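Local structure of N-glycosylase/DNA lyase (Methanocaldococcus jannaschii, 3FHF) at residues S40-E43 and W44-L48; F106-I109 and K110-E114. The protein is a DNA glycosylase/lyase of the helix-hairpin-helix superfamily, with an all-helical fold. All blocks are in the same frame, centred on the assembly; numbering follows the deposited sequence. Where two conformers were deposited one is given.

Interaction 1 (S40-E43 and W44-L48); sequences SNEE and WFKEL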
loop_
_atom_site.group_PDB
_atom_site.type_symbol
_atom_site.label_atom_id
_atom_site.label_comp_id
_atom_site.label_asym_id
_atom_site.label_seq_id
_atom_site.Cartn_x
_atom_site.Cartn_y
_atom_site.Cartn_z
ATOM N N SER A 40 -11.087 -11.353 -10.584
ATOM C CA SER A 40 -10.430 -12.656 -10.680
ATOM C C SER A 40 -9.026 -12.731 -10.090
ATOM O O SER A 40 -8.401 -11.710 -9.789
ATOM C CB SER A 40 -10.343 -13.070 -12.141
ATOM O OG SER A 40 -9.352 -12.294 -12.800
ATOM N N ASN A 41 -8.536 -13.962 -9.947
ATOM C CA ASN A 41 -7.195 -14.213 -9.427
ATOM C C ASN A 41 -6.183 -13.438 -10.247
ATOM O O ASN A 41 -5.218 -12.901 -9.713
ATOM C CB ASN A 41 -6.842 -15.702 -9.526
ATOM C CG ASN A 41 -7.284 -16.492 -8.319
ATOM O OD1 ASN A 41 -6.793 -16.285 -7.208
ATOM N ND2 ASN A 41 -8.206 -17.418 -8.532
ATOM N N GLU A 42 -6.399 -13.403 -11.556
ATOM C CA GLU A 42 -5.492 -12.707 -12.459
ATOM C C GLU A 42 -5.419 -11.221 -12.123
ATOM O O GLU A 42 -4.338 -10.635 -12.106
ATOM C CB GLU A 42 -5.946 -12.894 -13.910
ATOM C CG GLU A 42 -6.107 -14.351 -14.331
ATOM C CD GLU A 42 -7.208 -15.058 -13.562
ATOM O OE1 GLU A 42 -8.344 -14.549 -13.556
ATOM O OE2 GLU A 42 -6.942 -16.120 -12.964
ATOM N N GLU A 43 -6.575 -10.621 -11.852
ATOM C CA GLU A 43 -6.652 -9.204 -11.510
ATOM C C GLU A 43 -5.904 -8.922 -10.213
ATOM O O GLU A 43 -5.222 -7.908 -10.087
ATOM C CB GLU A 43 -8.116 -8.773 -11.370
ATOM C CG GLU A 43 -8.877 -8.743 -12.685
ATOM C CD GLU A 43 -8.371 -7.658 -13.614
ATOM O OE1 GLU A 43 -8.570 -6.463 -13.302
ATOM O OE2 GLU A 43 -7.765 -7.996 -14.654
ATOM N N TRP A 44 -6.049 -9.817 -9.245
ATOM C CA TRP A 44 -5.367 -9.663 -7.967
ATOM C C TRP A 44 -3.852 -9.780 -8.146
ATOM O O TRP A 44 -3.090 -9.029 -7.530
ATOM C CB TRP A 44 -5.852 -10.717 -6.970
ATOM C CG TRP A 44 -7.180 -10.422 -6.336
ATOM C CD1 TRP A 44 -8.351 -10.119 -6.973
ATOM C CD2 TRP A 44 -7.481 -10.457 -4.942
ATOM N NE1 TRP A 44 -9.364 -9.971 -6.056
ATOM C CE2 TRP A 44 -8.857 -10.172 -4.803
ATOM C CE3 TRP A 44 -6.720 -10.705 -3.790
ATOM C CZ2 TRP A 44 -9.491 -10.129 -3.558
ATOM C CZ3 TRP A 44 -7.352 -10.662 -2.552
ATOM C CH2 TRP A 44 -8.729 -10.376 -2.449
ATOM N N PHE A 45 -3.408 -10.714 -8.988
ATOM C CA PHE A 45 -1.972 -10.884 -9.210
ATOM C C PHE A 45 -1.351 -9.630 -9.824
ATOM O O PHE A 45 -0.191 -9.298 -9.545
ATOM C CB PHE A 45 -1.681 -12.079 -10.126
ATOM C CG PHE A 45 -0.214 -12.416 -10.216
ATOM C CD1 PHE A 45 0.447 -12.976 -9.129
ATOM C CD2 PHE A 45 0.519 -12.107 -11.355
ATOM C CE1 PHE A 45 1.821 -13.221 -9.170
ATOM C CE2 PHE A 45 1.898 -12.345 -11.409
ATOM C CZ PHE A 45 2.548 -12.903 -10.314
ATOM N N LYS A 46 -2.110 -8.946 -10.682
ATOM C CA LYS A 46 -1.621 -7.719 -11.302
ATOM C C LYS A 46 -1.424 -6.639 -10.245
ATOM O O LYS A 46 -0.507 -5.827 -10.349
ATOM C CB LYS A 46 -2.601 -7.194 -12.360
ATOM C CG LYS A 46 -2.399 -7.724 -13.773
ATOM C CD LYS A 46 -2.851 -9.159 -13.912
ATOM C CE LYS A 46 -3.069 -9.518 -15.375
ATOM N NZ LYS A 46 -3.637 -10.882 -15.543
ATOM N N GLU A 47 -2.299 -6.607 -9.243
ATOM C CA GLU A 47 -2.172 -5.610 -8.180
ATOM C C GLU A 47 -0.982 -5.938 -7.297
ATOM O O GLU A 47 -0.336 -5.042 -6.752
ATOM C CB GLU A 47 -3.434 -5.546 -7.323
ATOM C CG GLU A 47 -4.571 -4.822 -7.989
ATOM C CD GLU A 47 -4.216 -3.392 -8.360
ATOM O OE1 GLU A 47 -3.942 -2.579 -7.452
ATOM O OE2 GLU A 47 -4.210 -3.085 -9.567
ATOM N N LEU A 48 -0.694 -7.226 -7.153
ATOM C CA LEU A 48 0.441 -7.646 -6.344
ATOM C C LEU A 48 1.714 -7.152 -7.031
ATOM O O LEU A 48 2.659 -6.716 -6.377
ATOM C CB LEU A 48 0.478 -9.168 -6.223
ATOM C CG LEU A 48 1.647 -9.734 -5.407
ATOM C CD1 LEU A 48 1.498 -9.346 -3.936
ATOM C CD2 LEU A 48 1.676 -11.235 -5.547
HETATM O O HOH W 1 -5.666 -5.650 -11.244
#
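Lys-46 folds its side chain back over the first turn of the helix, toward Glu-42 and Glu-43. Its CB lies 3.5 Å from Glu-43 O. The chain then bends at chi2 (74°), which turns it toward the start of the helix. CG lies at the side of Glu-42 O, and CD comes so near that oxygen that its exact position is doubtful. Beyond this point the chain is extended. CE passes the same oxygen, and NZ ends beside Glu-42, 3.5 Å from its CB. It forms no salt bridge with either glutamate: NZ stays 5.1 Å from Glu-43 OE2.

The backbone here is a regular helical turn. Trp-44 N donates to Ser-40 O at 3.1 Å, Phe-45 N to Asn-41 O, and Lys-46 N to Glu-42 O. The next bond, from Glu-47 N to Glu-43 O, is weak. A water also donates to Glu-43 O at 2.6 Å and reaches weakly to Glu-47 OE2, whose stronger partners are Gln-66 NE2 and Lys-214 NZ.

Trp-44 sets its ring obliquely beside the first turn, with CD1 3.2 Å from Ser-40 O. Its NE1 is bonded to Phe-36 O, and its ring also meets Phe-36 edge-to-face. Ser-40 OG accepts a weak bond from Glu-43 N. It donates in turn to Glu-42 OE1 at 2.6 Å, approaching from above the carboxylate plane, 37° out of it. The bent Glu-42 chain is thus held against the cap.

This is a serine N-cap at the start of helix 41-54. The tryptophan lies on its buried side and the bent lysine on its more open side, within the all-helical glycosylase fold.

Interaction 2 (F106-I109 and K110-E114); sequences FKNI and KDIVE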
loop_
_atom_site.group_PDB
_atom_site.type_symbol
_atom_site.label_atom_id
_atom_site.label_comp_id
_atom_site.label_asym_id
_atom_site.label_seq_id
_atom_site.Cartn_x
_atom_site.Cartn_y
_atom_site.Cartn_z
ATOM N N PHE A 106 2.302 -18.474 -6.986
ATOM C CA PHE A 106 1.157 -18.098 -6.157
ATOM C C PHE A 106 0.169 -17.274 -6.999
ATOM O O PHE A 106 -0.603 -16.482 -6.452
ATOM C CB PHE A 106 1.609 -17.236 -4.965
ATOM C CG PHE A 106 2.562 -17.929 -4.016
ATOM C CD1 PHE A 106 2.189 -19.088 -3.347
ATOM C CD2 PHE A 106 3.829 -17.403 -3.774
ATOM C CE1 PHE A 106 3.066 -19.711 -2.450
ATOM C CE2 PHE A 106 4.710 -18.021 -2.880
ATOM C CZ PHE A 106 4.326 -19.175 -2.220
ATOM N N LYS A 107 0.187 -17.462 -8.319
ATOM C CA LYS A 107 -0.688 -16.688 -9.200
ATOM C C LYS A 107 -2.164 -16.674 -8.808
ATOM O O LYS A 107 -2.880 -15.725 -9.129
ATOM C CB LYS A 107 -0.536 -17.136 -10.663
ATOM C CG LYS A 107 -1.034 -18.531 -10.993
ATOM C CD LYS A 107 -0.964 -18.763 -12.503
ATOM C CE LYS A 107 -1.437 -20.154 -12.894
ATOM N NZ LYS A 107 -0.540 -21.205 -12.354
ATOM N N ASN A 108 -2.630 -17.716 -8.129
ATOM C CA ASN A 108 -4.019 -17.747 -7.688
ATOM C C ASN A 108 -4.023 -17.097 -6.305
ATOM O O ASN A 108 -4.542 -17.642 -5.337
ATOM C CB ASN A 108 -4.523 -19.189 -7.628
ATOM C CG ASN A 108 -3.738 -20.047 -6.654
ATOM O OD1 ASN A 108 -2.508 -19.960 -6.579
ATOM N ND2 ASN A 108 -4.446 -20.900 -5.915
ATOM N N ILE A 109 -3.430 -15.907 -6.247
ATOM C CA ILE A 109 -3.277 -15.152 -5.013
ATOM C C ILE A 109 -4.582 -14.780 -4.302
ATOM O O ILE A 109 -4.604 -14.644 -3.081
ATOM C CB ILE A 109 -2.395 -13.882 -5.278
ATOM C CG1 ILE A 109 -1.856 -13.336 -3.958
ATOM C CG2 ILE A 109 -3.192 -12.813 -6.039
ATOM C CD1 ILE A 109 -0.985 -14.335 -3.192
ATOM N N LYS A 110 -5.676 -14.624 -5.042
ATOM C CA LYS A 110 -6.941 -14.291 -4.393
ATOM C C LYS A 110 -7.433 -15.468 -3.547
ATOM O O LYS A 110 -7.795 -15.299 -2.386
ATOM C CB LYS A 110 -8.008 -13.911 -5.432
ATOM C CG LYS A 110 -9.362 -13.577 -4.812
ATOM C CD LYS A 110 -10.385 -13.161 -5.854
ATOM C CE LYS A 110 -11.743 -12.896 -5.204
ATOM N NZ LYS A 110 -12.769 -12.447 -6.190
ATOM N N ASP A 111 -7.442 -16.668 -4.123
ATOM C CA ASP A 111 -7.889 -17.844 -3.382
ATOM C C ASP A 111 -7.017 -18.094 -2.152
ATOM O O ASP A 111 -7.516 -18.486 -1.106
ATOM C CB ASP A 111 -7.872 -19.083 -4.278
ATOM C CG ASP A 111 -8.729 -18.916 -5.509
ATOM O OD1 ASP A 111 -9.828 -18.332 -5.393
ATOM O OD2 ASP A 111 -8.308 -19.373 -6.588
ATOM N N ILE A 112 -5.714 -17.871 -2.289
ATOM C CA ILE A 112 -4.794 -18.064 -1.175
ATOM C C ILE A 112 -5.079 -17.048 -0.071
ATOM O O ILE A 112 -5.252 -17.411 1.092
ATOM C CB ILE A 112 -3.323 -17.880 -1.614
ATOM C CG1 ILE A 112 -2.917 -18.983 -2.592
ATOM C CG2 ILE A 112 -2.412 -17.887 -0.384
ATOM C CD1 ILE A 112 -1.575 -18.735 -3.284
ATOM N N VAL A 113 -5.111 -15.771 -0.440
ATOM C CA VAL A 113 -5.360 -14.708 0.534
ATOM C C VAL A 113 -6.699 -14.852 1.266
ATOM O O VAL A 113 -6.770 -14.663 2.480
ATOM C CB VAL A 113 -5.284 -13.305 -0.146
ATOM C CG1 VAL A 113 -5.850 -12.222 0.772
ATOM C CG2 VAL A 113 -3.832 -12.977 -0.481
ATOM N N GLU A 114 -7.758 -15.191 0.538
ATOM C CA GLU A 114 -9.067 -15.330 1.170
ATOM C C GLU A 114 -9.206 -16.583 2.032
ATOM O O GLU A 114 -10.130 -16.684 2.839
ATOM C CB GLU A 114 -10.175 -15.296 0.116
ATOM C CG GLU A 114 -10.179 -14.033 -0.726
ATOM C CD GLU A 114 -11.482 -13.835 -1.482
ATOM O OE1 GLU A 114 -11.957 -14.792 -2.138
ATOM O OE2 GLU A 114 -12.028 -12.712 -1.419
#
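Phe-106 and Ile-112 meet through one methyl group. Ile-112 CD1 lies 3.8 Å from Phe-106 CD1, oblique to the ring, and the two side chains cross at about a right angle. The same methyl is 3.6 Å from Asn-108 OD1, so it touches both an aromatic ring and an amide. Ile-112 can reach both because CG1 lies anti to its own carbonyl carbon (chi1 -66°) and the chain is extended beyond it. On another side of the turn, Ile-109 CG1 packs on Val-113 CG2 at 4.0 Å.

Two backbone bonds set the turn from which these side chains project. Ile-112 N donates to Asn-108 O at 3.3 Å. Val-113 N donates to Ile-109 O at 2.9 Å with an N-H...O angle of 166°. Asn-108 is the N-cap residue and the centre of an inverse gamma turn, which a weak bond from Ile-109 N to Lys-107 O closes. Its side chain makes no capping bond and crosses that of Ile-112 at about a right angle.

Farther out, Asn-41 serves the helix start from a separate helix. Its OD1 accepts a weak bond from Lys-110 N, and its ND2 donates to Asp-111 OD2. The extended Lys-110 chain carries NZ to Lys-37 O and Lys-39 O. Phe-125 of helix 119-129 meets the Phe-106 ring edge-to-face and also touches Ile-109 and Ile-112.

The side-chain contact is thus mainly apolar, while a side chain from elsewhere in the fold helps to satisfy the polar start of the helix.

Overall arrangement
Interaction 1 comes first along the chain, where helix 41-54 begins. Helices 59-69, 72-75, 78-87 and 93-103 follow, and then interaction 2 spans the loop into helix 109-115. Each contact closes a single turn at a helix start. They stand in series, so they neither nest nor cross. Folding brings the two together: the centres of interaction 1 and interaction 2 are about 9 Å apart. Both lie on the same side of the chain's centre. Besides the polar link between the two helix starts, Trp-44 NE1 packs 3.4 Å from Lys-110 CD. Phe-141 of helix 135-144 touches Trp-44, Ile-109 and Val-113, so a third helix joins the two neighbours.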